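Local coordinates for protein pid-3 (Caenorhabditis elegans, PDB 7OCX), which pairs through its RNA recognition motif domain with TOFU-6 in the PETISCO complex and probably serves piRNA biogenesis, at residues Glu12-Gly22 / Gly45-Lys56. Sequence-based numbering, arbitrary orientation.
Sequences ENMLKISGYPG and GAQSAVVALENK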
ATOM      1  N   GLU B  12       9.407  18.382  10.443  1.00 36.01           N
ATOM      2  CA  GLU B  12       8.947  18.625   9.071  1.00 38.72           C
ATOM      3  C   GLU B  12       8.764  17.325   8.288  1.00 39.54           C
ATOM      4  O   GLU B  12       8.127  17.342   7.225  1.00 36.39           O
ATOM      5  CB  GLU B  12       9.909  19.557   8.322  1.00 39.16           C
ATOM      6  CG  GLU B  12      11.263  18.951   7.940  1.00 41.00           C
ATOM      7  CD  GLU B  12      12.124  19.957   7.146  1.00 51.81           C
ATOM      8  OE1 GLU B  12      11.963  21.176   7.359  1.00 58.96           O
ATOM      9  OE2 GLU B  12      12.959  19.539   6.316  1.00 48.54           O
ATOM     10  N   ASN B  13       9.297  16.208   8.776  1.00 35.41           N
ATOM     11  CA  ASN B  13       9.120  14.926   8.114  1.00 35.80           C
ATOM     12  C   ASN B  13       7.924  14.149   8.627  1.00 34.66           C
ATOM     13  O   ASN B  13       7.733  13.009   8.216  1.00 36.23           O
ATOM     14  CB  ASN B  13      10.360  14.042   8.255  1.00 36.40           C
ATOM     15  CG  ASN B  13      11.600  14.663   7.696  1.00 41.85           C
ATOM     16  OD1 ASN B  13      11.539  15.409   6.726  1.00 44.67           O
ATOM     17  ND2 ASN B  13      12.748  14.349   8.293  1.00 46.35           N
ATOM     18  N   MET B  14       7.117  14.711   9.513  1.00 34.04           N
ATOM     19  CA  MET B  14       6.119  13.911  10.206  1.00 33.38           C
ATOM     20  C   MET B  14       4.710  14.328   9.868  1.00 39.25           C
ATOM     21  O   MET B  14       4.419  15.497   9.585  1.00 41.00           O
ATOM     22  CB  MET B  14       6.366  13.978  11.722  1.00 34.77           C
ATOM     23  CG  MET B  14       7.523  13.063  12.076  1.00 49.92           C
ATOM     24  SD  MET B  14       8.493  13.597  13.480  1.00 73.43           S
ATOM     25  CE  MET B  14       7.300  14.493  14.450  1.00 60.70           C
ATOM     26  N   LEU B  15       3.837  13.336   9.875  1.00 34.96           N
ATOM     27  CA  LEU B  15       2.424  13.592   9.700  1.00 36.10           C
ATOM     28  C   LEU B  15       1.643  12.779  10.716  1.00 39.21           C
ATOM     29  O   LEU B  15       2.153  11.827  11.316  1.00 38.15           O
ATOM     30  CB  LEU B  15       1.982  13.282   8.275  1.00 39.88           C
ATOM     31  CG  LEU B  15       2.089  11.853   7.728  1.00 39.45           C
ATOM     32  CD1 LEU B  15       1.040  10.977   8.335  1.00 38.25           C
ATOM     33  CD2 LEU B  15       1.908  11.982   6.236  1.00 45.76           C
ATOM     34  N   LYS B  16       0.416  13.224  10.936  1.00 34.41           N
ATOM     35  CA  LYS B  16      -0.592  12.540  11.727  1.00 37.18           C
ATOM     36  C   LYS B  16      -1.593  11.920  10.776  1.00 41.19           C
ATOM     37  O   LYS B  16      -2.016  12.565   9.816  1.00 41.34           O
ATOM     38  CB  LYS B  16      -1.347  13.494  12.661  1.00 41.49           C
ATOM     39  CG  LYS B  16      -0.540  14.145  13.761  1.00 54.12           C
ATOM     40  CD  LYS B  16      -1.470  14.676  14.867  1.00 60.62           C
ATOM     41  CE  LYS B  16      -0.863  15.872  15.612  1.00 74.45           C
ATOM     42  NZ  LYS B  16      -1.863  16.917  16.008  1.00 73.00           N
ATOM     43  N   ILE B  17      -1.968  10.674  11.029  1.00 37.19           N
ATOM     44  CA  ILE B  17      -2.990   9.992  10.242  1.00 35.22           C
ATOM     45  C   ILE B  17      -3.948   9.296  11.201  1.00 35.02           C
ATOM     46  O   ILE B  17      -3.520   8.719  12.206  1.00 37.31           O
ATOM     47  CB  ILE B  17      -2.359   9.003   9.238  1.00 40.81           C
ATOM     48  CG1 ILE B  17      -3.450   8.287   8.433  1.00 41.09           C
ATOM     49  CG2 ILE B  17      -1.430   8.009   9.946  1.00 35.73           C
ATOM     50  CD1 ILE B  17      -2.921   7.666   7.164  1.00 37.90           C
ATOM     51  N   SER B  18      -5.249   9.375  10.913  1.00 36.11           N
ATOM     52  CA  SER B  18      -6.249   8.802  11.805  1.00 40.22           C
ATOM     53  C   SER B  18      -7.472   8.435  10.974  1.00 40.30           C
ATOM     54  O   SER B  18      -7.613   8.862   9.825  1.00 40.85           O
ATOM     55  CB  SER B  18      -6.623   9.766  12.934  1.00 45.78           C
ATOM     56  OG  SER B  18      -7.207  10.972  12.466  1.00 46.36           O
ATOM     57  N   GLY B  19      -8.323   7.573  11.547  1.00 40.54           N
ATOM     58  CA  GLY B  19      -9.584   7.218  10.936  1.00 35.44           C
ATOM     59  C   GLY B  19      -9.625   5.867  10.256  1.00 36.26           C
ATOM     60  O   GLY B  19     -10.724   5.431   9.885  1.00 31.11           O
ATOM     61  N   TYR B  20      -8.474   5.215  10.066  1.00 31.52           N
ATOM     62  CA  TYR B  20      -8.407   3.924   9.423  1.00 34.28           C
ATOM     63  C   TYR B  20      -8.900   2.832  10.358  1.00 30.65           C
ATOM     64  O   TYR B  20      -9.114   3.056  11.547  1.00 32.67           O
ATOM     65  CB  TYR B  20      -6.978   3.627   8.983  1.00 28.44           C
ATOM     66  CG  TYR B  20      -5.949   3.874  10.061  1.00 33.45           C
ATOM     67  CD1 TYR B  20      -5.775   2.995  11.115  1.00 31.05           C
ATOM     68  CD2 TYR B  20      -5.196   5.051  10.059  1.00 34.49           C
ATOM     69  CE1 TYR B  20      -4.830   3.238  12.118  1.00 32.61           C
ATOM     70  CE2 TYR B  20      -4.262   5.314  11.064  1.00 33.47           C
ATOM     71  CZ  TYR B  20      -4.083   4.402  12.089  1.00 36.11           C
ATOM     72  OH  TYR B  20      -3.151   4.650  13.060  1.00 35.76           O
ATOM     73  N   PRO B  21      -9.078   1.617   9.843  1.00 32.68           N
ATOM     74  CA  PRO B  21      -9.659   0.573  10.685  1.00 31.79           C
ATOM     75  C   PRO B  21      -8.762   0.266  11.875  1.00 31.11           C
ATOM     76  O   PRO B  21      -7.525   0.271  11.789  1.00 32.75           O
ATOM     77  CB  PRO B  21      -9.782  -0.624   9.741  1.00 33.24           C
ATOM     78  CG  PRO B  21      -9.896  -0.012   8.379  1.00 35.77           C
ATOM     79  CD  PRO B  21      -9.028   1.232   8.423  1.00 33.62           C
ATOM     80  N   GLY B  22      -9.415  -0.049  12.990  1.00 33.23           N
ATOM     81  CA  GLY B  22      -8.739  -0.136  14.270  1.00 37.69           C
ATOM     82  C   GLY B  22      -7.835  -1.346  14.419  1.00 40.52           C
ATOM     83  O   GLY B  22      -7.025  -1.393  15.351  1.00 41.02           O
ATOM     84  N   GLY B  45      -3.000   5.230  19.021  1.00 41.95           N
ATOM     85  CA  GLY B  45      -4.313   4.723  19.355  1.00 41.24           C
ATOM     86  C   GLY B  45      -4.675   3.716  18.294  1.00 38.99           C
ATOM     87  O   GLY B  45      -3.993   3.583  17.284  1.00 40.53           O
ATOM     88  N   ALA B  46      -5.762   2.993  18.548  1.00 39.36           N
ATOM     89  CA  ALA B  46      -6.233   2.003  17.583  1.00 38.15           C
ATOM     90  C   ALA B  46      -6.349   2.570  16.175  1.00 37.84           C
ATOM     91  O   ALA B  46      -6.069   1.872  15.193  1.00 38.11           O
ATOM     92  CB  ALA B  46      -7.597   1.468  18.014  1.00 41.67           C
ATOM     93  N   GLN B  47      -6.834   3.808  16.045  1.00 34.33           N
ATOM     94  CA  GLN B  47      -7.094   4.377  14.728  1.00 38.95           C
ATOM     95  C   GLN B  47      -6.315   5.661  14.471  1.00 36.42           C
ATOM     96  O   GLN B  47      -6.798   6.540  13.747  1.00 38.44           O
ATOM     97  CB  GLN B  47      -8.586   4.651  14.542  1.00 41.68           C
ATOM     98  CG  GLN B  47      -9.484   3.487  14.877  1.00 37.53           C
ATOM     99  CD  GLN B  47     -10.930   3.817  14.643  1.00 39.36           C
ATOM    100  OE1 GLN B  47     -11.678   4.046  15.593  1.00 42.18           O
ATOM    101  NE2 GLN B  47     -11.346   3.829  13.377  1.00 39.73           N
ATOM    102  N   SER B  48      -5.123   5.795  15.049  1.00 37.86           N
ATOM    103  CA  SER B  48      -4.321   6.985  14.812  1.00 35.33           C
ATOM    104  C   SER B  48      -2.848   6.659  14.997  1.00 35.37           C
ATOM    105  O   SER B  48      -2.473   5.805  15.815  1.00 34.08           O
ATOM    106  CB  SER B  48      -4.702   8.164  15.742  1.00 38.31           C
ATOM    107  OG  SER B  48      -4.455   7.889  17.109  1.00 40.80           O
ATOM    108  N   ALA B  49      -2.012   7.382  14.255  1.00 32.86           N
ATOM    109  CA  ALA B  49      -0.576   7.215  14.386  1.00 37.05           C
ATOM    110  C   ALA B  49       0.125   8.497  13.968  1.00 38.08           C
ATOM    111  O   ALA B  49      -0.474   9.406  13.381  1.00 37.00           O
ATOM    112  CB  ALA B  49      -0.077   6.038  13.546  1.00 37.23           C
ATOM    113  N   VAL B  50       1.405   8.578  14.315  1.00 38.22           N
ATOM    114  CA  VAL B  50       2.292   9.616  13.809  1.00 37.06           C
ATOM    115  C   VAL B  50       3.346   8.932  12.943  1.00 34.37           C
ATOM    116  O   VAL B  50       3.930   7.922  13.358  1.00 39.05           O
ATOM    117  CB  VAL B  50       2.932  10.430  14.947  1.00 38.85           C
ATOM    118  CG1 VAL B  50       3.981  11.335  14.325  1.00 37.52           C
ATOM    119  CG2 VAL B  50       1.896  11.246  15.738  1.00 42.56           C
ATOM    120  N   VAL B  51       3.581   9.457  11.744  1.00 34.42           N
ATOM    121  CA  VAL B  51       4.389   8.769  10.736  1.00 34.44           C
ATOM    122  C   VAL B  51       5.514   9.689  10.311  1.00 40.34           C
ATOM    123  O   VAL B  51       5.277  10.865  10.027  1.00 38.75           O
ATOM    124  CB  VAL B  51       3.548   8.365   9.509  1.00 31.30           C
ATOM    125  CG1 VAL B  51       4.419   7.741   8.450  1.00 34.64           C
ATOM    126  CG2 VAL B  51       2.416   7.487   9.951  1.00 35.98           C
ATOM    127  N   ALA B  52       6.727   9.156  10.244  1.00 36.59           N
ATOM    128  CA  ALA B  52       7.852   9.879   9.668  1.00 36.16           C
ATOM    129  C   ALA B  52       8.036   9.394   8.234  1.00 36.75           C
ATOM    130  O   ALA B  52       8.252   8.201   8.006  1.00 33.56           O
ATOM    131  CB  ALA B  52       9.122   9.677  10.490  1.00 38.69           C
ATOM    132  N   LEU B  53       7.870  10.300   7.281  1.00 32.63           N
ATOM    133  CA  LEU B  53       8.150  10.063   5.877  1.00 33.21           C
ATOM    134  C   LEU B  53       9.543  10.586   5.566  1.00 34.24           C
ATOM    135  O   LEU B  53      10.208  11.184   6.407  1.00 38.22           O
ATOM    136  CB  LEU B  53       7.093  10.713   4.988  1.00 32.77           C
ATOM    137  CG  LEU B  53       5.614  10.340   5.115  1.00 29.27           C
ATOM    138  CD1 LEU B  53       4.833  11.105   4.086  1.00 34.78           C
ATOM    139  CD2 LEU B  53       5.454   8.837   4.919  1.00 33.16           C
ATOM    140  N   GLU B  54       9.982  10.396   4.333  1.00 31.57           N
ATOM    141  CA  GLU B  54      11.366  10.717   3.993  1.00 31.88           C
ATOM    142  C   GLU B  54      11.657  12.216   4.122  1.00 36.04           C
ATOM    143  O   GLU B  54      12.741  12.606   4.568  1.00 34.37           O
ATOM    144  CB  GLU B  54      11.647  10.222   2.568  1.00 38.68           C
ATOM    145  CG  GLU B  54      13.054  10.437   2.026  1.00 39.56           C
ATOM    146  CD  GLU B  54      14.122   9.791   2.873  1.00 39.70           C
ATOM    147  OE1 GLU B  54      13.789   8.902   3.691  1.00 42.31           O
ATOM    148  OE2 GLU B  54      15.308  10.161   2.708  1.00 44.74           O
ATOM    149  N   ASN B  55      10.709  13.069   3.739  1.00 33.55           N
ATOM    150  CA  ASN B  55      10.978  14.506   3.736  1.00 35.08           C
ATOM    151  C   ASN B  55       9.672  15.282   3.632  1.00 34.95           C
ATOM    152  O   ASN B  55       8.581  14.711   3.496  1.00 32.51           O
ATOM    153  CB  ASN B  55      11.946  14.874   2.596  1.00 35.49           C
ATOM    154  CG  ASN B  55      11.383  14.536   1.215  1.00 32.75           C
ATOM    155  OD1 ASN B  55      10.243  14.884   0.897  1.00 31.68           O
ATOM    156  ND2 ASN B  55      12.176  13.826   0.398  1.00 34.14           N
ATOM    157  N   LYS B  56       9.806  16.607   3.685  1.00 33.36           N
ATOM    158  CA  LYS B  56       8.649  17.483   3.770  1.00 31.31           C
ATOM    159  C   LYS B  56       7.854  17.486   2.476  1.00 33.22           C
ATOM    160  O   LYS B  56       6.650  17.755   2.492  1.00 34.25           O
ATOM    161  CB  LYS B  56       9.099  18.900   4.112  1.00 34.79           C
ATOM    162  CG  LYS B  56      10.079  19.494   3.108  1.00 37.61           C
ATOM    163  CD  LYS B  56      10.657  20.843   3.539  1.00 41.46           C
ATOM    164  CE  LYS B  56      11.617  21.411   2.488  1.00 39.09           C
ATOM    165  NZ  LYS B  56      12.263  22.675   2.935  1.00 46.64           N
TER
HETATM  166  O   HOH W   1      12.384  17.594   4.739  1.00 34.61           O
HETATM  167  O   HOH W   2      -2.796   2.965  14.811  1.00 36.45           O
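L15 and V51 exchange both backbone bonds of one antiparallel pair, L15 N giving to V51 O and V51 N returning to L15 O, the latter at 2.8 Å, and I17 and A49 repeat the exchange at the next hydrogen-bonded pair, two residues on. These are strands 14-18 and 48-53, the two central strands of the RNA recognition motif sheet. L53 N to N13 O and G19 N to Q47 O, each 2.9 Å, carry the ladder past its two ends. The intervening M14, K16 and S18 turn their backbone polar groups outward, K16 and S18 bonding to S80 and Q78 of the neighbouring strand 75-81 and M14 to L82 just past its end.

On the helix-covered face, L15 CD1 lies alongside V51 CB while its CD2 reaches L53 CD1 at 3.7 Å; I17 CG2 crosses to V51 CG2. Beyond the strands, Q47 stretches its chain so that NE2 donates to Y20 O at 3.0 Å; the acceptor lies in the amide plane, but the donor stands 40° out of the carbonyl plane. Y20 carries CG between its backbone N and carbonyl carbon (chi1 48°), which brings the ring back under the 46-48 turn, one face against Q47 C. Water 2, in the ring plane, lies 2.5 Å from Y20 OH and 2.8 Å from G45 O, to which it can donate. A phenylalanine in place of Y20 would probably leave this water without its hydroxyl partner and weaken the link to G45.

At the other end, water 1 accepts from K56 N and donates to N13 OD1 and, at 2.6 Å, to E12 OE2, while K56 NZ forms a salt bridge with D30 of a TOFU-6 chain. The chemistry implies a centre fixed by direct amide bonds and apolar side chains, with each end combining direct bonds and one bridging water.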